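Local coordinates for hypothetical protein Rv2827c (Mycobacterium tuberculosis, PDB 1ZEL) that is of unknown function but probably binds DNA through a winged-helix domain and carries a region related to the C-terminal domain of AbiEi antitoxins, at residues Leu38-Arg41 / Leu42-Gly46; Cys47-Asp50 / Pro51-Ile55; Ala151-Thr154 / Ala155-Ala158; Ala249-Ala252 / Lys253-Thr256. All coordinates share one frame; numbering follows the deposited sequence.

Interaction 1 (Leu38-Arg41 / Leu42-Gly46); sequences LTQR and LTEAG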
ATOM      1  N   LEU A  38      27.016   5.645   0.620  1.00 21.30           N
ATOM      2  CA  LEU A  38      28.124   4.797   1.054  1.00 21.22           C
ATOM      3  C   LEU A  38      29.460   5.262   0.481  1.00 19.93           C
ATOM      4  O   LEU A  38      30.458   5.284   1.203  1.00 20.43           O
ATOM      5  CB  LEU A  38      27.872   3.320   0.708  1.00 22.17           C
ATOM      6  CG  LEU A  38      28.832   2.505   1.577  1.00 28.28           C
ATOM      7  CD1 LEU A  38      28.164   2.096   2.896  1.00 27.18           C
ATOM      8  CD2 LEU A  38      29.374   1.351   0.828  1.00 37.55           C
ATOM      9  N   THR A  39      29.491   5.633  -0.805  1.00 19.96           N
ATOM     10  CA  THR A  39      30.725   6.131  -1.446  1.00 19.50           C
ATOM     11  C   THR A  39      31.320   7.332  -0.689  1.00 19.43           C
ATOM     12  O   THR A  39      32.533   7.384  -0.444  1.00 19.85           O
ATOM     13  CB  THR A  39      30.490   6.523  -2.946  1.00 19.35           C
ATOM     14  OG1 THR A  39      30.033   5.377  -3.678  1.00 18.43           O
ATOM     15  CG2 THR A  39      31.764   7.013  -3.594  1.00 18.76           C
ATOM     16  N   GLN A  40      30.468   8.302  -0.352  1.00 19.86           N
ATOM     17  CA  GLN A  40      30.868   9.483   0.383  1.00 19.86           C
ATOM     18  C   GLN A  40      31.385   9.116   1.780  1.00 19.64           C
ATOM     19  O   GLN A  40      32.384   9.654   2.230  1.00 18.75           O
ATOM     20  CB  GLN A  40      29.690  10.469   0.472  1.00 21.07           C
ATOM     21  CG  GLN A  40      29.913  11.707   1.348  1.00 24.78           C
ATOM     22  CD  GLN A  40      31.117  12.538   0.957  1.00 35.96           C
ATOM     23  OE1 GLN A  40      31.673  12.388  -0.138  1.00 37.78           O
ATOM     24  NE2 GLN A  40      31.521  13.443   1.851  1.00 35.81           N
ATOM     25  N   ARG A  41      30.707   8.196   2.453  1.00 19.38           N
ATOM     26  CA  ARG A  41      31.107   7.767   3.793  1.00 20.17           C
ATOM     27  C   ARG A  41      32.462   7.025   3.760  1.00 20.60           C
ATOM     28  O   ARG A  41      33.283   7.156   4.671  1.00 20.19           O
ATOM     29  CB  ARG A  41      30.044   6.837   4.375  1.00 19.50           C
ATOM     30  CG  ARG A  41      28.762   7.568   4.755  1.00 21.68           C
ATOM     31  CD  ARG A  41      27.732   6.619   5.365  1.00 22.11           C
ATOM     32  NE  ARG A  41      26.521   7.344   5.756  1.00 19.53           N
ATOM     33  CZ  ARG A  41      26.344   7.968   6.922  1.00 23.44           C
ATOM     34  NH1 ARG A  41      27.289   7.980   7.855  1.00 25.42           N
ATOM     35  NH2 ARG A  41      25.199   8.580   7.167  1.00 24.18           N
ATOM     36  N   LEU A  42      32.712   6.258   2.709  1.00 21.83           N
ATOM     37  CA  LEU A  42      34.030   5.636   2.577  1.00 23.19           C
ATOM     38  C   LEU A  42      35.136   6.684   2.511  1.00 24.47           C
ATOM     39  O   LEU A  42      36.131   6.591   3.247  1.00 24.93           O
ATOM     40  CB  LEU A  42      34.084   4.736   1.344  1.00 23.81           C
ATOM     41  CG  LEU A  42      33.276   3.448   1.514  1.00 24.36           C
ATOM     42  CD1 LEU A  42      33.157   2.831   0.127  1.00 28.05           C
ATOM     43  CD2 LEU A  42      34.005   2.528   2.473  1.00 22.39           C
ATOM     44  N   THR A  43      34.949   7.671   1.635  1.00 25.37           N
ATOM     45  CA  THR A  43      35.903   8.776   1.431  1.00 27.32           C
ATOM     46  C   THR A  43      36.152   9.521   2.733  1.00 27.51           C
ATOM     47  O   THR A  43      37.304   9.751   3.110  1.00 28.59           O
ATOM     48  CB  THR A  43      35.381   9.763   0.349  1.00 27.78           C
ATOM     49  OG1 THR A  43      35.282   9.084  -0.913  1.00 28.02           O
ATOM     50  CG2 THR A  43      36.325  10.963   0.191  1.00 33.01           C
ATOM     51  N   GLU A  44      35.070   9.892   3.409  1.00 27.16           N
ATOM     52  CA  GLU A  44      35.132  10.546   4.719  1.00 27.88           C
ATOM     53  C   GLU A  44      35.929   9.779   5.765  1.00 27.28           C
ATOM     54  O   GLU A  44      36.571  10.389   6.619  1.00 27.60           O
ATOM     55  CB  GLU A  44      33.726  10.767   5.259  1.00 27.58           C
ATOM     56  CG  GLU A  44      33.015  11.885   4.543  1.00 31.88           C
ATOM     57  CD  GLU A  44      31.667  12.237   5.161  1.00 45.61           C
ATOM     58  OE1 GLU A  44      31.263  11.611   6.180  1.00 45.14           O
ATOM     59  OE2 GLU A  44      31.009  13.150   4.609  1.00 46.38           O
ATOM     60  N   ALA A  45      35.873   8.452   5.696  1.00 25.99           N
ATOM     61  CA  ALA A  45      36.562   7.568   6.653  1.00 25.49           C
ATOM     62  C   ALA A  45      38.056   7.415   6.334  1.00 25.26           C
ATOM     63  O   ALA A  45      38.789   6.759   7.090  1.00 26.00           O
ATOM     64  CB  ALA A  45      35.897   6.197   6.681  1.00 23.48           C
ATOM     65  N   GLY A  46      38.485   7.991   5.212  1.00 24.55           N
ATOM     66  CA  GLY A  46      39.870   7.892   4.750  1.00 24.52           C
ATOM     67  C   GLY A  46      40.080   6.518   4.136  1.00 24.42           C
ATOM     68  O   GLY A  46      41.202   6.055   3.984  1.00 23.17           O
TER

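Interaction 2 (Cys47-Asp50 / Pro51-Ile55); sequences CGRD and PDSAI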
ATOM      1  N   CYS A  47      38.965   5.875   3.787  1.00 24.06           N
ATOM      2  CA  CYS A  47      38.981   4.569   3.162  1.00 25.08           C
ATOM      3  C   CYS A  47      39.034   4.702   1.654  1.00 25.14           C
ATOM      4  O   CYS A  47      38.136   5.288   1.039  1.00 26.21           O
ATOM      5  CB  CYS A  47      37.754   3.744   3.587  1.00 24.78           C
ATOM      6  SG  CYS A  47      37.839   2.113   2.852  1.00 27.67           S
ATOM      7  N   GLY A  48      40.082   4.156   1.051  1.00 25.76           N
ATOM      8  CA  GLY A  48      40.263   4.262  -0.393  1.00 26.46           C
ATOM      9  C   GLY A  48      39.779   3.043  -1.163  1.00 27.03           C
ATOM     10  O   GLY A  48      40.130   2.860  -2.334  1.00 26.26           O
ATOM     11  N   ARG A  49      38.995   2.199  -0.502  1.00 27.32           N
ATOM     12  CA  ARG A  49      38.373   1.039  -1.155  1.00 28.81           C
ATOM     13  C   ARG A  49      37.439   1.417  -2.286  1.00 28.91           C
ATOM     14  O   ARG A  49      36.699   2.403  -2.186  1.00 29.16           O
ATOM     15  CB  ARG A  49      37.555   0.227  -0.152  1.00 28.12           C
ATOM     16  CG  ARG A  49      38.330  -0.814   0.541  1.00 33.33           C
ATOM     17  CD  ARG A  49      38.170  -2.149  -0.141  1.00 39.33           C
ATOM     18  NE  ARG A  49      38.403  -3.164   0.862  1.00 46.51           N
ATOM     19  CZ  ARG A  49      37.715  -4.282   0.983  1.00 44.96           C
ATOM     20  NH1 ARG A  49      36.719  -4.571   0.151  1.00 44.98           N
ATOM     21  NH2 ARG A  49      38.042  -5.114   1.952  1.00 47.03           N
ATOM     22  N   ASP A  50      37.473   0.622  -3.353  1.00 29.20           N
ATOM     23  CA  ASP A  50      36.453   0.702  -4.388  1.00 29.34           C
ATOM     24  C   ASP A  50      35.087   0.559  -3.705  1.00 28.80           C
ATOM     25  O   ASP A  50      34.906  -0.363  -2.901  1.00 28.39           O
ATOM     26  CB  ASP A  50      36.659  -0.420  -5.393  1.00 29.48           C
ATOM     27  CG  ASP A  50      35.529  -0.509  -6.392  1.00 33.15           C
ATOM     28  OD1 ASP A  50      35.414   0.401  -7.245  1.00 35.17           O
ATOM     29  OD2 ASP A  50      34.761  -1.488  -6.313  1.00 35.94           O
ATOM     30  N   PRO A  51      34.141   1.487  -3.977  1.00 28.25           N
ATOM     31  CA  PRO A  51      32.810   1.415  -3.366  1.00 27.80           C
ATOM     32  C   PRO A  51      32.111   0.069  -3.575  1.00 27.25           C
ATOM     33  O   PRO A  51      31.605  -0.497  -2.615  1.00 26.75           O
ATOM     34  CB  PRO A  51      32.046   2.552  -4.051  1.00 27.57           C
ATOM     35  CG  PRO A  51      33.125   3.525  -4.411  1.00 28.33           C
ATOM     36  CD  PRO A  51      34.279   2.680  -4.834  1.00 28.84           C
ATOM     37  N   ASP A  52      32.110  -0.451  -4.804  1.00 26.65           N
ATOM     38  CA  ASP A  52      31.497  -1.748  -5.091  1.00 26.14           C
ATOM     39  C   ASP A  52      32.092  -2.878  -4.245  1.00 24.83           C
ATOM     40  O   ASP A  52      31.363  -3.688  -3.653  1.00 24.44           O
ATOM     41  CB  ASP A  52      31.633  -2.065  -6.587  1.00 26.77           C
ATOM     42  CG  ASP A  52      30.670  -1.267  -7.430  1.00 30.05           C
ATOM     43  OD1 ASP A  52      29.704  -0.728  -6.857  1.00 39.23           O
ATOM     44  OD2 ASP A  52      30.865  -1.194  -8.655  1.00 39.82           O
ATOM     45  N   SER A  53      33.416  -2.924  -4.206  1.00 23.60           N
ATOM     46  CA  SER A  53      34.147  -3.834  -3.332  1.00 24.00           C
ATOM     47  C   SER A  53      33.799  -3.703  -1.856  1.00 23.52           C
ATOM     48  O   SER A  53      33.599  -4.698  -1.178  1.00 22.60           O
ATOM     49  CB  SER A  53      35.640  -3.601  -3.481  1.00 23.90           C
ATOM     50  OG  SER A  53      36.356  -4.568  -2.739  1.00 27.92           O
ATOM     51  N   ALA A  54      33.787  -2.472  -1.355  1.00 24.52           N
ATOM     52  CA  ALA A  54      33.389  -2.187   0.033  1.00 24.69           C
ATOM     53  C   ALA A  54      32.001  -2.736   0.323  1.00 25.38           C
ATOM     54  O   ALA A  54      31.786  -3.429   1.335  1.00 25.60           O
ATOM     55  CB  ALA A  54      33.417  -0.677   0.279  1.00 24.20           C
ATOM     56  N   ILE A  55      31.063  -2.457  -0.586  1.00 25.81           N
ATOM     57  CA  ILE A  55      29.670  -2.886  -0.405  1.00 25.87           C
ATOM     58  C   ILE A  55      29.549  -4.407  -0.388  1.00 25.65           C
ATOM     59  O   ILE A  55      28.806  -4.957   0.421  1.00 24.97           O
ATOM     60  CB  ILE A  55      28.708  -2.255  -1.456  1.00 26.34           C
ATOM     61  CG1 ILE A  55      28.619  -0.746  -1.241  1.00 25.71           C
ATOM     62  CG2 ILE A  55      27.299  -2.856  -1.318  1.00 27.96           C
ATOM     63  CD1 ILE A  55      28.246   0.059  -2.450  1.00 30.25           C
TER

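Interaction 3 (Ala151-Thr154 / Ala155-Ala158); sequences AADT and ALLA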
ATOM      1  N   ALA A 151      -3.381  11.793 -11.431  1.00 41.37           N
ATOM      2  CA  ALA A 151      -2.191  11.874 -10.586  1.00 42.40           C
ATOM      3  C   ALA A 151      -1.957  13.270  -9.982  1.00 42.84           C
ATOM      4  O   ALA A 151      -1.212  13.413  -9.008  1.00 43.05           O
ATOM      5  CB  ALA A 151      -0.969  11.438 -11.383  1.00 42.30           C
ATOM      6  N   ALA A 152      -2.591  14.291 -10.561  1.00 42.96           N
ATOM      7  CA  ALA A 152      -2.415  15.655 -10.092  1.00 43.43           C
ATOM      8  C   ALA A 152      -3.228  15.915  -8.829  1.00 43.72           C
ATOM      9  O   ALA A 152      -2.855  16.757  -8.004  1.00 44.11           O
ATOM     10  CB  ALA A 152      -2.786  16.649 -11.182  1.00 43.61           C
ATOM     11  N   ASP A 153      -4.326  15.181  -8.676  1.00 43.01           N
ATOM     12  CA  ASP A 153      -5.248  15.398  -7.575  1.00 43.12           C
ATOM     13  C   ASP A 153      -5.073  14.308  -6.480  1.00 42.84           C
ATOM     14  O   ASP A 153      -5.936  13.452  -6.269  1.00 42.68           O
ATOM     15  CB  ASP A 153      -6.681  15.493  -8.133  1.00 43.29           C
ATOM     16  CG  ASP A 153      -7.682  16.070  -7.132  1.00 43.31           C
ATOM     17  OD1 ASP A 153      -7.291  16.443  -5.998  1.00 40.35           O
ATOM     18  OD2 ASP A 153      -8.881  16.135  -7.493  1.00 45.42           O
ATOM     19  N   THR A 154      -3.931  14.363  -5.797  1.00 42.60           N
ATOM     20  CA  THR A 154      -3.606  13.403  -4.733  1.00 42.35           C
ATOM     21  C   THR A 154      -4.338  13.757  -3.430  1.00 41.58           C
ATOM     22  O   THR A 154      -4.436  12.924  -2.524  1.00 41.98           O
ATOM     23  CB  THR A 154      -2.062  13.282  -4.484  1.00 43.22           C
ATOM     24  OG1 THR A 154      -1.494  14.582  -4.264  1.00 43.54           O
ATOM     25  CG2 THR A 154      -1.348  12.593  -5.669  1.00 43.39           C
ATOM     26  N   ALA A 155      -4.858  14.986  -3.355  1.00 39.72           N
ATOM     27  CA  ALA A 155      -5.712  15.425  -2.256  1.00 38.41           C
ATOM     28  C   ALA A 155      -7.007  14.627  -2.278  1.00 36.57           C
ATOM     29  O   ALA A 155      -7.575  14.308  -1.230  1.00 36.96           O
ATOM     30  CB  ALA A 155      -6.011  16.937  -2.356  1.00 38.68           C
ATOM     31  N   LEU A 156      -7.458  14.294  -3.488  1.00 33.66           N
ATOM     32  CA  LEU A 156      -8.610  13.444  -3.653  1.00 30.13           C
ATOM     33  C   LEU A 156      -8.294  12.010  -3.214  1.00 26.97           C
ATOM     34  O   LEU A 156      -9.112  11.380  -2.566  1.00 25.83           O
ATOM     35  CB  LEU A 156      -9.104  13.497  -5.107  1.00 30.72           C
ATOM     36  CG  LEU A 156     -10.458  12.843  -5.432  1.00 31.10           C
ATOM     37  CD1 LEU A 156     -11.581  13.241  -4.443  1.00 33.54           C
ATOM     38  CD2 LEU A 156     -10.878  13.124  -6.888  1.00 29.01           C
ATOM     39  N   LEU A 157      -7.101  11.514  -3.523  1.00 23.94           N
ATOM     40  CA  LEU A 157      -6.774  10.103  -3.259  1.00 22.87           C
ATOM     41  C   LEU A 157      -6.467   9.815  -1.799  1.00 22.11           C
ATOM     42  O   LEU A 157      -6.942   8.816  -1.214  1.00 22.21           O
ATOM     43  CB  LEU A 157      -5.619   9.648  -4.163  1.00 23.37           C
ATOM     44  CG  LEU A 157      -6.035   9.536  -5.650  1.00 26.05           C
ATOM     45  CD1 LEU A 157      -4.848   9.301  -6.540  1.00 33.06           C
ATOM     46  CD2 LEU A 157      -7.023   8.427  -5.816  1.00 25.79           C
ATOM     47  N   ALA A 158      -5.738  10.744  -1.193  1.00 21.56           N
ATOM     48  CA  ALA A 158      -5.319  10.662   0.195  1.00 21.33           C
ATOM     49  C   ALA A 158      -6.516  10.866   1.137  1.00 21.09           C
ATOM     50  O   ALA A 158      -7.483  11.515   0.757  1.00 21.55           O
ATOM     51  CB  ALA A 158      -4.264  11.751   0.443  1.00 20.59           C
TER

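Interaction 4 (Ala249-Ala252 / Lys253-Thr256); sequences ALLA and KRHT. With FMT (formic acid), chain H.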
ATOM      1  N   ALA A 249     -28.471   7.092  -3.659  1.00 22.35           N
ATOM      2  CA  ALA A 249     -28.221   8.462  -4.105  1.00 22.28           C
ATOM      3  C   ALA A 249     -26.932   8.532  -4.910  1.00 22.60           C
ATOM      4  O   ALA A 249     -26.852   9.255  -5.910  1.00 23.14           O
ATOM      5  CB  ALA A 249     -28.147   9.406  -2.936  1.00 22.85           C
ATOM      6  N   LEU A 250     -25.922   7.784  -4.476  1.00 21.85           N
ATOM      7  CA  LEU A 250     -24.642   7.773  -5.180  1.00 20.99           C
ATOM      8  C   LEU A 250     -24.862   7.158  -6.539  1.00 21.00           C
ATOM      9  O   LEU A 250     -24.372   7.671  -7.555  1.00 20.25           O
ATOM     10  CB  LEU A 250     -23.577   6.980  -4.380  1.00 21.00           C
ATOM     11  CG  LEU A 250     -22.215   6.875  -5.093  1.00 17.79           C
ATOM     12  CD1 LEU A 250     -21.614   8.267  -5.278  1.00 18.48           C
ATOM     13  CD2 LEU A 250     -21.274   5.942  -4.346  1.00 18.47           C
ATOM     14  N   LEU A 251     -25.625   6.066  -6.571  1.00 21.37           N
ATOM     15  CA  LEU A 251     -25.811   5.354  -7.843  1.00 22.66           C
ATOM     16  C   LEU A 251     -26.543   6.231  -8.844  1.00 22.63           C
ATOM     17  O   LEU A 251     -26.241   6.197 -10.036  1.00 22.86           O
ATOM     18  CB  LEU A 251     -26.518   3.996  -7.668  1.00 22.11           C
ATOM     19  CG  LEU A 251     -26.610   3.101  -8.920  1.00 24.02           C
ATOM     20  CD1 LEU A 251     -25.273   2.902  -9.656  1.00 24.75           C
ATOM     21  CD2 LEU A 251     -27.198   1.777  -8.584  1.00 26.59           C
ATOM     22  N   ALA A 252     -27.472   7.046  -8.352  1.00 23.34           N
ATOM     23  CA  ALA A 252     -28.204   7.974  -9.204  1.00 23.85           C
ATOM     24  C   ALA A 252     -27.338   9.043  -9.876  1.00 24.77           C
ATOM     25  O   ALA A 252     -27.796   9.725 -10.794  1.00 25.06           O
ATOM     26  CB  ALA A 252     -29.348   8.607  -8.426  1.00 24.82           C
ATOM     27  N   LYS A 253     -26.081   9.182  -9.454  1.00 24.86           N
ATOM     28  CA  LYS A 253     -25.200  10.228 -10.002  1.00 24.95           C
ATOM     29  C   LYS A 253     -24.241   9.714 -11.089  1.00 24.91           C
ATOM     30  O   LYS A 253     -23.388  10.464 -11.588  1.00 24.95           O
ATOM     31  CB  LYS A 253     -24.442  10.937  -8.877  1.00 24.75           C
ATOM     32  CG  LYS A 253     -25.341  11.881  -8.054  1.00 26.93           C
ATOM     33  CD  LYS A 253     -24.631  12.382  -6.805  1.00 34.09           C
ATOM     34  CE  LYS A 253     -25.437  13.431  -6.034  1.00 40.06           C
ATOM     35  NZ  LYS A 253     -26.399  12.807  -5.049  1.00 43.21           N
ATOM     36  N   ARG A 254     -24.416   8.446 -11.469  1.00 24.44           N
ATOM     37  CA  ARG A 254     -23.594   7.790 -12.497  1.00 23.67           C
ATOM     38  C   ARG A 254     -23.791   8.508 -13.823  1.00 24.87           C
ATOM     39  O   ARG A 254     -24.809   9.195 -14.022  1.00 24.24           O
ATOM     40  CB  ARG A 254     -23.993   6.316 -12.637  1.00 23.45           C
ATOM     41  CG  ARG A 254     -25.446   6.117 -13.086  1.00 20.11           C
ATOM     42  CD  ARG A 254     -25.821   4.654 -13.267  1.00 22.11           C
ATOM     43  NE  ARG A 254     -27.154   4.490 -13.840  1.00 21.00           N
ATOM     44  CZ  ARG A 254     -28.289   4.688 -13.185  1.00 23.83           C
ATOM     45  NH1 ARG A 254     -28.280   5.087 -11.927  1.00 18.84           N
ATOM     46  NH2 ARG A 254     -29.450   4.501 -13.799  1.00 25.87           N
ATOM     47  N   HIS A 255     -22.829   8.354 -14.732  1.00 25.49           N
ATOM     48  CA  HIS A 255     -22.915   9.060 -16.003  1.00 26.61           C
ATOM     49  C   HIS A 255     -23.784   8.341 -17.011  1.00 26.83           C
ATOM     50  O   HIS A 255     -24.388   8.989 -17.843  1.00 27.07           O
ATOM     51  CB  HIS A 255     -21.538   9.369 -16.602  1.00 25.93           C
ATOM     52  CG  HIS A 255     -20.614  10.081 -15.658  1.00 31.00           C
ATOM     53  ND1 HIS A 255     -19.243  10.004 -15.758  1.00 37.49           N
ATOM     54  CD2 HIS A 255     -20.866  10.863 -14.581  1.00 36.92           C
ATOM     55  CE1 HIS A 255     -18.692  10.718 -14.796  1.00 38.21           C
ATOM     56  NE2 HIS A 255     -19.654  11.241 -14.060  1.00 38.45           N
ATOM     57  N   THR A 256     -23.868   7.012 -16.932  1.00 27.38           N
ATOM     58  CA  THR A 256     -24.603   6.244 -17.945  1.00 27.99           C
ATOM     59  C   THR A 256     -25.921   5.698 -17.396  1.00 28.89           C
ATOM     60  O   THR A 256     -25.929   4.987 -16.403  1.00 28.08           O
ATOM     61  CB  THR A 256     -23.731   5.101 -18.537  1.00 27.82           C
ATOM     62  OG1 THR A 256     -22.459   5.630 -18.916  1.00 26.43           O
ATOM     63  CG2 THR A 256     -24.400   4.450 -19.756  1.00 27.07           C
TER
HETATM   64  C   FMT H 710     -21.039   5.444 -15.262  1.00 24.68           C
HETATM   65  O1  FMT H 710     -22.212   5.063 -15.367  1.00 25.19           O
HETATM   66  O2  FMT H 710     -20.726   6.591 -14.934  1.00 24.69           O
HETATM   67  O   HOH W   1     -28.293  11.334  -5.907  1.00 37.35           O

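Interaction 1 (Leu38-Arg41 / Leu42-Gly46)
Gln40 NE2 donates to Glu44 OE2 at 2.8 Å, one helical turn further along the same helix. The oxygen is met on its anti side, with the donor somewhat above the carboxylate plane, and the amide and carboxylate stand almost perpendicular, 87° apart. Gln40 makes the reach by folding at chi2 (56°), which turns its amide along the helix. Glu44 instead runs extended beyond CG, and its CG lies 3.3 Å from Gln40 O, the same carbonyl that takes the Glu44 backbone N-H at 2.9 Å. The pair therefore clasps one turn both through the backbone and through the side chains, on an exposed flank of the helix.

On the buried flank Leu38 and Leu42 slant across one another, with Leu38 CD2 meeting Leu42 CD1 at 4.1 Å. Leu42 CG lies 3.4 Å from Leu38 O, and the two side chains go on to pack against Ile55 and Ala54 of helix 51-61. Arg41 NH2 forms a salt bridge with Asp28 at the end of helix 19-28, and NE one with Asp37, a turn back on its own helix.

The turn closes with Ala45 N bonding to Arg41 O. Gly46, at positive phi, then donates its N-H to Thr43 O at 3.0 Å, while Cys47 N probably bonds to Leu42 O. This ending of helix 35-44 is a Schellman motif, consistent with its place in the winged-helix domain.

Interaction 2 (Cys47-Asp50 / Pro51-Ile55)
Asp50 and Ser53 both hold chi1 close to trans, at 172° and -174°, and those two torsions set up the contact. In Asp50 the rotation carries the carboxylate forward over the start of the helix, where OD2 accepts the Ser53 backbone N-H at 2.9 Å with a nearly straight bond. The donor meets OD2 on its anti side, 28° out of the carboxylate plane. In Ser53 the rotation points OG back toward the preceding loop, and Arg49 NH1 approaches Ser53 OG at 2.9 Å, although the poor angle makes this bond weak. The guanidinium comes in obliquely after the Arg49 chain bends at chi2; its stronger polar partner is Glu57, and Trp17 adds a cation-pi contact.

Asp50 is held at its backbone too, since its O takes Ala54 N-H at 2.8 Å. Pro51, which has no N-H to satisfy, fills the first helical position, and the Pro51 and Asp50 side chains cross at about a right angle. Asp52 CB touches Asp50 OD2 at 3.2 Å. Asp50 OD2 and Asp52 OD2 lie 4.6 Å apart, a nearness of like charges that the Asp52 salt bridge to Lys35 and the helix N terminus would probably offset. Asp50 is thus a textbook N-cap, opening helix 51-61, which by its place in the winged helix-turn-helix is probably the recognition helix.

Interaction 3 (Ala151-Thr154 / Ala155-Ala158)
The carboxylate of Asp153 and the aliphatic chain of Leu156 lie slanted against each other, touching mainly through the Leu156 CB, which is 3.6 Å from Asp153 CG. The acid reaches this place because chi1 of -165° sets CG trans to the backbone N and swings the group in front of the turn that follows. Its two oxygens then divide the work. Asp153 OD1 lies toward the backbone and takes the Leu156 N-H at 3.3 Å, a weak bond, while the Asp153 backbone O shares the same N-H, again weakly. Asp153 OD2 lies beside the leucine, 3.7 Å from Leu156 CD2, and makes a salt bridge to Arg221 of helix 216-223. Leu156 likewise has CG trans to its own N (chi1 -170°), and its isobutyl end packs against Leu222 and the arginines Arg218 and Arg221. The salt bridge is thus the stronger polar hold on the acid, to which the Leu156 N-H adds a weak capping bond, with apolar carbon alongside.

Further along, Thr154 O receives Ala158 N-H at 2.9 Å, and Ala158 CB rests against Thr154 O at 3.2 Å. Leu157 packs against Trp149, Leu181 and Leu222, and also bonds through its backbone to Gly182. Arg218 donates to Ala155 O, so helix 216-223 holds this short turn at two places. With its weak bonds from Leu156 N, Asp153 serves as the N-cap of the short, weakly bonded helix 154-157, inside the region related to the AbiEi antitoxin C-terminal domain.

Interaction 4 (Ala249-Ala252 / Lys253-Thr256)
Leu251 O is gripped by two donors of Arg254: the backbone bond from Arg254 N closes the type I beta turn from Leu251 to Arg254 that ends helix 244-251, and NH1 adds a second donor to the same oxygen. Arg254 N sits 3.2 Å from Leu251 O and Arg254 NH1 3.0 Å from it, one above and one below the carbonyl plane. The oxygen lies at the edge of the Arg254 guanidinium, close to its plane. Just before it, Lys253 N donates to Leu250 O at 3.0 Å.

The arginine can fold back like this because chi1 of 62° tucks CG between its own N and carbonyl carbon, while the chain beyond stays extended. Arg254 CD passes 4.1 Å from Leu251 CD1. NH2 goes to Glu257 O, and Arg254 NE donates weakly to Thr256 O at 2.9 Å, so the side chain ties the helix end to the following loop. Trp231 and Met259 pack against it.

Outside this shell the loop holds a formic acid molecule, probably from the crystallisation liquor, which Thr228 OG1 also binds. His255 N donates to the formic acid O2 at 2.8 Å. Thr256 N donates to the formic acid O1 at 3.0 Å.

From the N terminus the four contacts follow in series, each a turn closed within a few residues; none nests in or crosses another. Interactions 1 and 2 are neighbours, their centres about 9 Å apart: the first ends helix 35-44, the second starts helix 51-61, and the two helices pack together, with Thr39 on Pro51 among the touching pairs. Interaction 3 lies about 40 Å from interaction 1, between centres, and joins helix 154-157 to helix 216-223. Interaction 4, its centre about 22 Å from that of interaction 3, also rests on helix 216-223, through Leu250, and on helix 228-240. Interactions 1 and 4 lie on opposite sides of the chain's centre.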